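Local coordinates for protein carboxypeptidase D (Drosophila melanogaster, PDB 3MN8) that removes arginine or lysine from the C-terminal end of peptides and proteins as a zinc-dependent metallocarboxypeptidase, processing growth factors, peptide hormones and neuropeptides, at residues 92-104 with 204-218. Residues are numbered along the deposited sequence; the frame is centred on the assembly and turned at random.
Sequences PPVKYIANMHGDE and WIVSKPFVLSANFHG. With ZN (zinc ion), chain F; GEM ((2-guanidinoethylmercapto)succinic acid), chain G.
K95 and F210 cross at about a right angle, the lysine's CD lying over the centre of the phenylalanine ring, 3.3 Å from its centroid. The bends at chi2, chi3 and chi4 carry the chain across this face and bring NZ beside OG of S213, a weak bond; N293 holds the ammonium more firmly, and S213 OG bonds OE1 of E301. A smaller alanine in place of F210 would probably open a gap beneath the lysine methylenes and leave that chain freer to turn. On the sheet face bearing Y96 and A214, F216 turns its edge toward the Y96 ring, planes 76° apart, while A214 CB meets Y96 CE1 at 3.5 Å. Between these layers strands 93-97 and 212-217 run parallel, I97 N bonding to A214 O (2.9 Å). In this M14 peptidase domain the loop after strand 93-97 supplies H101 and E104 to the catalytic zinc, and H217 comes from strand 212-217. Each histidine binds through ND1, E104 through both oxygens, OE1 less surely placed. One carboxylate of the bound (2-guanidinoethylmercapto)succinic acid also reaches the metal. The imidazoles meet rim to rim; D172 at H101 NE2 and N215 OD1 at H217 NE2 probably contribute to setting their turn.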
loop_
_atom_site.group_PDB
_atom_site.type_symbol
_atom_site.label_atom_id
_atom_site.label_comp_id
_atom_site.label_asym_id
_atom_site.label_seq_id
_atom_site.Cartn_x
_atom_site.Cartn_y
_atom_site.Cartn_z
ATOM N N PRO A 92 -10.932 5.487 -5.204
ATOM C CA PRO A 92 -9.606 5.456 -4.574
ATOM C C PRO A 92 -8.633 4.535 -5.294
ATOM O O PRO A 92 -8.905 3.337 -5.431
ATOM C CB PRO A 92 -9.885 4.890 -3.176
ATOM C CG PRO A 92 -11.377 4.943 -3.001
ATOM C CD PRO A 92 -11.960 4.853 -4.360
ATOM N N PRO A 93 -7.500 5.085 -5.749
ATOM C CA PRO A 93 -6.419 4.217 -6.218
ATOM C C PRO A 93 -5.663 3.699 -5.002
ATOM O O PRO A 93 -5.447 4.417 -4.022
ATOM C CB PRO A 93 -5.529 5.149 -7.062
ATOM C CG PRO A 93 -5.987 6.540 -6.767
ATOM C CD PRO A 93 -7.116 6.499 -5.755
ATOM N N VAL A 94 -5.276 2.435 -5.059
ATOM C CA VAL A 94 -4.597 1.810 -3.950
ATOM C C VAL A 94 -3.551 0.883 -4.542
ATOM O O VAL A 94 -3.673 0.491 -5.707
ATOM C CB VAL A 94 -5.587 0.998 -3.099
ATOM C CG1 VAL A 94 -4.888 0.398 -1.895
ATOM C CG2 VAL A 94 -6.764 1.870 -2.670
ATOM N N LYS A 95 -2.525 0.543 -3.759
ATOM C CA LYS A 95 -1.489 -0.394 -4.209
ATOM C C LYS A 95 -1.011 -1.366 -3.127
ATOM O O LYS A 95 -0.998 -1.051 -1.933
ATOM C CB LYS A 95 -0.292 0.353 -4.804
ATOM C CG LYS A 95 0.468 1.228 -3.825
ATOM C CD LYS A 95 0.629 2.635 -4.397
ATOM C CE LYS A 95 1.915 3.289 -3.905
ATOM N NZ LYS A 95 2.080 3.276 -2.425
ATOM N N TYR A 96 -0.637 -2.560 -3.565
ATOM C CA TYR A 96 0.064 -3.521 -2.718
ATOM C C TYR A 96 1.423 -3.839 -3.343
ATOM O O TYR A 96 1.498 -4.235 -4.513
ATOM C CB TYR A 96 -0.744 -4.811 -2.578
ATOM C CG TYR A 96 -1.766 -4.782 -1.469
ATOM C CD1 TYR A 96 -1.653 -3.879 -0.419
ATOM C CD2 TYR A 96 -2.842 -5.669 -1.463
ATOM C CE1 TYR A 96 -2.574 -3.863 0.607
ATOM C CE2 TYR A 96 -3.776 -5.655 -0.440
ATOM C CZ TYR A 96 -3.637 -4.742 0.593
ATOM O OH TYR A 96 -4.550 -4.690 1.624
ATOM N N ILE A 97 2.505 -3.648 -2.597
ATOM C CA ILE A 97 3.799 -4.074 -3.121
ATOM C C ILE A 97 4.355 -5.198 -2.264
ATOM O O ILE A 97 4.072 -5.262 -1.067
ATOM C CB ILE A 97 4.832 -2.924 -3.258
ATOM C CG1 ILE A 97 4.331 -1.814 -4.204
ATOM C CG2 ILE A 97 6.126 -3.478 -3.827
ATOM C CD1 ILE A 97 3.513 -0.738 -3.555
ATOM N N ALA A 98 5.128 -6.089 -2.881
ATOM C CA ALA A 98 5.757 -7.180 -2.153
ATOM C C ALA A 98 7.208 -7.407 -2.588
ATOM O O ALA A 98 7.691 -6.802 -3.541
ATOM C CB ALA A 98 4.951 -8.444 -2.331
ATOM N N ASN A 99 7.894 -8.280 -1.863
ATOM C CA ASN A 99 9.200 -8.787 -2.265
ATOM C C ASN A 99 10.250 -7.730 -2.584
ATOM O O ASN A 99 11.073 -7.934 -3.487
ATOM C CB ASN A 99 9.060 -9.732 -3.461
ATOM C CG ASN A 99 10.310 -10.567 -3.688
ATOM O OD1 ASN A 99 10.885 -10.566 -4.772
ATOM N ND2 ASN A 99 10.745 -11.269 -2.652
ATOM N N MET A 100 10.240 -6.615 -1.853
ATOM C CA MET A 100 11.259 -5.595 -2.084
ATOM C C MET A 100 12.594 -6.129 -1.604
ATOM O O MET A 100 13.640 -5.870 -2.201
ATOM C CB MET A 100 10.905 -4.267 -1.417
ATOM C CG MET A 100 11.188 -4.189 0.068
ATOM S SD MET A 100 10.776 -2.550 0.693
ATOM C CE MET A 100 11.551 -1.522 -0.554
ATOM N N HIS A 101 12.552 -6.888 -0.518
ATOM C CA HIS A 101 13.684 -7.710 -0.146
ATOM C C HIS A 101 13.441 -9.065 -0.797
ATOM O O HIS A 101 12.541 -9.824 -0.386
ATOM C CB HIS A 101 13.817 -7.816 1.370
ATOM C CG HIS A 101 14.054 -6.497 2.037
ATOM N ND1 HIS A 101 13.084 -5.844 2.765
ATOM C CD2 HIS A 101 15.145 -5.697 2.058
ATOM C CE1 HIS A 101 13.576 -4.706 3.224
ATOM N NE2 HIS A 101 14.824 -4.592 2.810
ATOM N N GLY A 102 14.227 -9.329 -1.844
ATOM C CA GLY A 102 14.105 -10.529 -2.654
ATOM C C GLY A 102 13.971 -11.855 -1.911
ATOM O O GLY A 102 13.344 -12.788 -2.413
ATOM N N ASP A 103 14.561 -11.954 -0.722
ATOM C CA ASP A 103 14.491 -13.191 0.055
ATOM C C ASP A 103 13.263 -13.262 0.971
ATOM O O ASP A 103 13.052 -14.257 1.653
ATOM C CB ASP A 103 15.777 -13.384 0.859
ATOM C CG ASP A 103 16.237 -12.111 1.552
ATOM O OD1 ASP A 103 17.416 -12.057 1.950
ATOM O OD2 ASP A 103 15.429 -11.167 1.704
ATOM N N GLU A 104 12.470 -12.195 0.992
ATOM C CA GLU A 104 11.213 -12.175 1.735
ATOM C C GLU A 104 10.080 -12.371 0.739
ATOM O O GLU A 104 9.625 -11.414 0.094
ATOM C CB GLU A 104 11.052 -10.855 2.479
ATOM C CG GLU A 104 12.193 -10.534 3.435
ATOM C CD GLU A 104 12.106 -9.122 3.948
ATOM O OE1 GLU A 104 11.054 -8.494 3.727
ATOM O OE2 GLU A 104 13.079 -8.631 4.550
ATOM N N TRP A 204 6.412 6.206 -9.865
ATOM C CA TRP A 204 5.074 5.660 -9.866
ATOM C C TRP A 204 4.269 6.259 -8.733
ATOM O O TRP A 204 3.179 6.803 -8.936
ATOM C CB TRP A 204 5.147 4.144 -9.736
ATOM C CG TRP A 204 3.861 3.462 -9.999
ATOM C CD1 TRP A 204 3.023 3.672 -11.058
ATOM C CD2 TRP A 204 3.251 2.436 -9.197
ATOM N NE1 TRP A 204 1.919 2.849 -10.955
ATOM C CE2 TRP A 204 2.037 2.080 -9.823
ATOM C CE3 TRP A 204 3.607 1.793 -8.007
ATOM C CZ2 TRP A 204 1.182 1.110 -9.298
ATOM C CZ3 TRP A 204 2.759 0.834 -7.492
ATOM C CH2 TRP A 204 1.563 0.501 -8.134
ATOM N N ILE A 205 4.832 6.189 -7.538
ATOM C CA ILE A 205 4.135 6.629 -6.328
ATOM C C ILE A 205 3.625 8.075 -6.439
ATOM O O ILE A 205 2.523 8.388 -5.971
ATOM C CB ILE A 205 5.023 6.423 -5.055
ATOM C CG1 ILE A 205 5.330 4.937 -4.849
ATOM C CG2 ILE A 205 4.350 6.972 -3.816
ATOM C CD1 ILE A 205 6.479 4.667 -3.900
ATOM N N VAL A 206 4.415 8.944 -7.069
ATOM C CA VAL A 206 4.046 10.355 -7.208
ATOM C C VAL A 206 3.233 10.609 -8.479
ATOM O O VAL A 206 2.773 11.728 -8.723
ATOM C CB VAL A 206 5.286 11.283 -7.205
ATOM C CG1 VAL A 206 6.016 11.207 -5.867
ATOM C CG2 VAL A 206 6.218 10.930 -8.352
ATOM N N SER A 207 3.036 9.558 -9.274
ATOM C CA SER A 207 2.382 9.697 -10.575
ATOM C C SER A 207 0.859 9.638 -10.471
ATOM O O SER A 207 0.148 10.070 -11.378
ATOM C CB SER A 207 2.907 8.640 -11.557
ATOM O OG SER A 207 2.214 7.408 -11.433
ATOM N N LYS A 208 0.368 9.109 -9.360
ATOM C CA LYS A 208 -1.063 8.994 -9.125
ATOM C C LYS A 208 -1.385 9.286 -7.668
ATOM O O LYS A 208 -0.559 9.083 -6.786
ATOM C CB LYS A 208 -1.548 7.580 -9.466
ATOM C CG LYS A 208 -1.309 7.187 -10.900
ATOM C CD LYS A 208 -1.963 5.866 -11.272
ATOM C CE LYS A 208 -1.944 5.729 -12.802
ATOM N NZ LYS A 208 -2.563 4.490 -13.365
ATOM N N PRO A 209 -2.604 9.747 -7.414
ATOM C CA PRO A 209 -3.025 10.123 -6.066
ATOM C C PRO A 209 -3.389 8.897 -5.219
ATOM O O PRO A 209 -4.521 8.763 -4.747
ATOM C CB PRO A 209 -4.276 10.944 -6.341
ATOM C CG PRO A 209 -4.847 10.299 -7.574
ATOM C CD PRO A 209 -3.664 9.990 -8.415
ATOM N N PHE A 210 -2.432 8.004 -5.021
ATOM C CA PHE A 210 -2.685 6.834 -4.196
ATOM C C PHE A 210 -3.183 7.208 -2.814
ATOM O O PHE A 210 -2.679 8.132 -2.188
ATOM C CB PHE A 210 -1.445 5.958 -4.112
ATOM C CG PHE A 210 -1.151 5.246 -5.385
ATOM C CD1 PHE A 210 -0.107 5.653 -6.201
ATOM C CD2 PHE A 210 -1.950 4.200 -5.797
ATOM C CE1 PHE A 210 0.158 5.005 -7.386
ATOM C CE2 PHE A 210 -1.688 3.550 -6.982
ATOM C CZ PHE A 210 -0.633 3.955 -7.779
ATOM N N VAL A 211 -4.185 6.479 -2.353
ATOM C CA VAL A 211 -4.869 6.810 -1.114
ATOM C C VAL A 211 -4.341 5.971 0.040
ATOM O O VAL A 211 -4.113 6.476 1.133
ATOM C CB VAL A 211 -6.399 6.593 -1.236
ATOM C CG1 VAL A 211 -7.060 6.664 0.131
ATOM C CG2 VAL A 211 -7.027 7.607 -2.215
ATOM N N LEU A 212 -4.145 4.687 -0.222
ATOM C CA LEU A 212 -3.716 3.728 0.788
ATOM C C LEU A 212 -2.759 2.732 0.137
ATOM O O LEU A 212 -2.815 2.523 -1.071
ATOM C CB LEU A 212 -4.944 3.002 1.359
ATOM C CG LEU A 212 -4.802 1.736 2.218
ATOM C CD1 LEU A 212 -3.855 1.970 3.370
ATOM C CD2 LEU A 212 -6.173 1.295 2.738
ATOM N N SER A 213 -1.897 2.107 0.934
ATOM C CA SER A 213 -0.887 1.194 0.403
ATOM C C SER A 213 -0.275 0.305 1.479
ATOM O O SER A 213 -0.292 0.622 2.663
ATOM C CB SER A 213 0.229 1.996 -0.274
ATOM O OG SER A 213 1.299 1.149 -0.645
ATOM N N ALA A 214 0.288 -0.814 1.060
ATOM C CA ALA A 214 0.988 -1.679 1.991
ATOM C C ALA A 214 2.132 -2.340 1.262
ATOM O O ALA A 214 1.997 -2.653 0.081
ATOM C CB ALA A 214 0.047 -2.720 2.548
ATOM N N ASN A 215 3.269 -2.522 1.939
ATOM C CA ASN A 215 4.318 -3.372 1.383
ATOM C C ASN A 215 4.771 -4.495 2.342
ATOM O O ASN A 215 4.820 -4.324 3.571
ATOM C CB ASN A 215 5.469 -2.579 0.716
ATOM C CG ASN A 215 6.441 -1.994 1.702
ATOM O OD1 ASN A 215 7.593 -2.420 1.761
ATOM N ND2 ASN A 215 5.998 -1.001 2.475
ATOM N N PHE A 216 5.049 -5.661 1.760
ATOM C CA PHE A 216 5.144 -6.881 2.526
ATOM C C PHE A 216 6.568 -7.354 2.650
ATOM O O PHE A 216 7.341 -7.333 1.692
ATOM C CB PHE A 216 4.259 -7.955 1.901
ATOM C CG PHE A 216 2.831 -7.535 1.779
ATOM C CD1 PHE A 216 2.375 -6.887 0.644
ATOM C CD2 PHE A 216 1.945 -7.750 2.821
ATOM C CE1 PHE A 216 1.058 -6.479 0.548
ATOM C CE2 PHE A 216 0.621 -7.335 2.726
ATOM C CZ PHE A 216 0.181 -6.704 1.594
ATOM N N HIS A 217 6.897 -7.790 3.857
ATOM C CA HIS A 217 8.222 -8.239 4.189
ATOM C C HIS A 217 8.106 -9.539 4.961
ATOM O O HIS A 217 7.010 -9.955 5.326
ATOM C CB HIS A 217 8.921 -7.187 5.052
ATOM C CG HIS A 217 9.202 -5.905 4.333
ATOM N ND1 HIS A 217 10.459 -5.564 3.887
ATOM C CD2 HIS A 217 8.384 -4.887 3.968
ATOM C CE1 HIS A 217 10.411 -4.387 3.289
ATOM N NE2 HIS A 217 9.161 -3.956 3.322
ATOM N N GLY A 218 9.243 -10.173 5.213
ATOM C CA GLY A 218 9.265 -11.395 5.984
ATOM C C GLY A 218 10.354 -11.279 7.020
ATOM O O GLY A 218 11.207 -10.393 6.930
HETATM ZN ZN ZN F . 12.077 -6.871 4.357
HETATM C C8 GEM G . 12.588 -3.769 8.056
HETATM S S7 GEM G . 11.206 -2.863 7.418
HETATM C C6 GEM G . 10.040 -3.084 8.731
HETATM C C5 GEM G . 10.572 -2.672 10.102
HETATM N N3 GEM G . 10.706 -1.224 10.103
HETATM C C1 GEM G . 11.293 -0.476 11.032
HETATM N N4 GEM G . 11.341 0.843 10.898
HETATM N N2 GEM G . 11.840 -1.047 12.099
HETATM C C9 GEM G . 13.765 -3.473 7.164
HETATM O O14 GEM G . 13.569 -2.783 6.139
HETATM O O15 GEM G . 14.891 -3.914 7.478
HETATM C C10 GEM G . 12.322 -5.278 8.176
HETATM C C11 GEM G . 12.163 -6.057 6.876
HETATM O O12 GEM G . 11.171 -6.820 6.778
HETATM O O13 GEM G . 13.029 -5.948 5.970
HETATM O O HOH W 1 8.066 -5.481 -0.031
#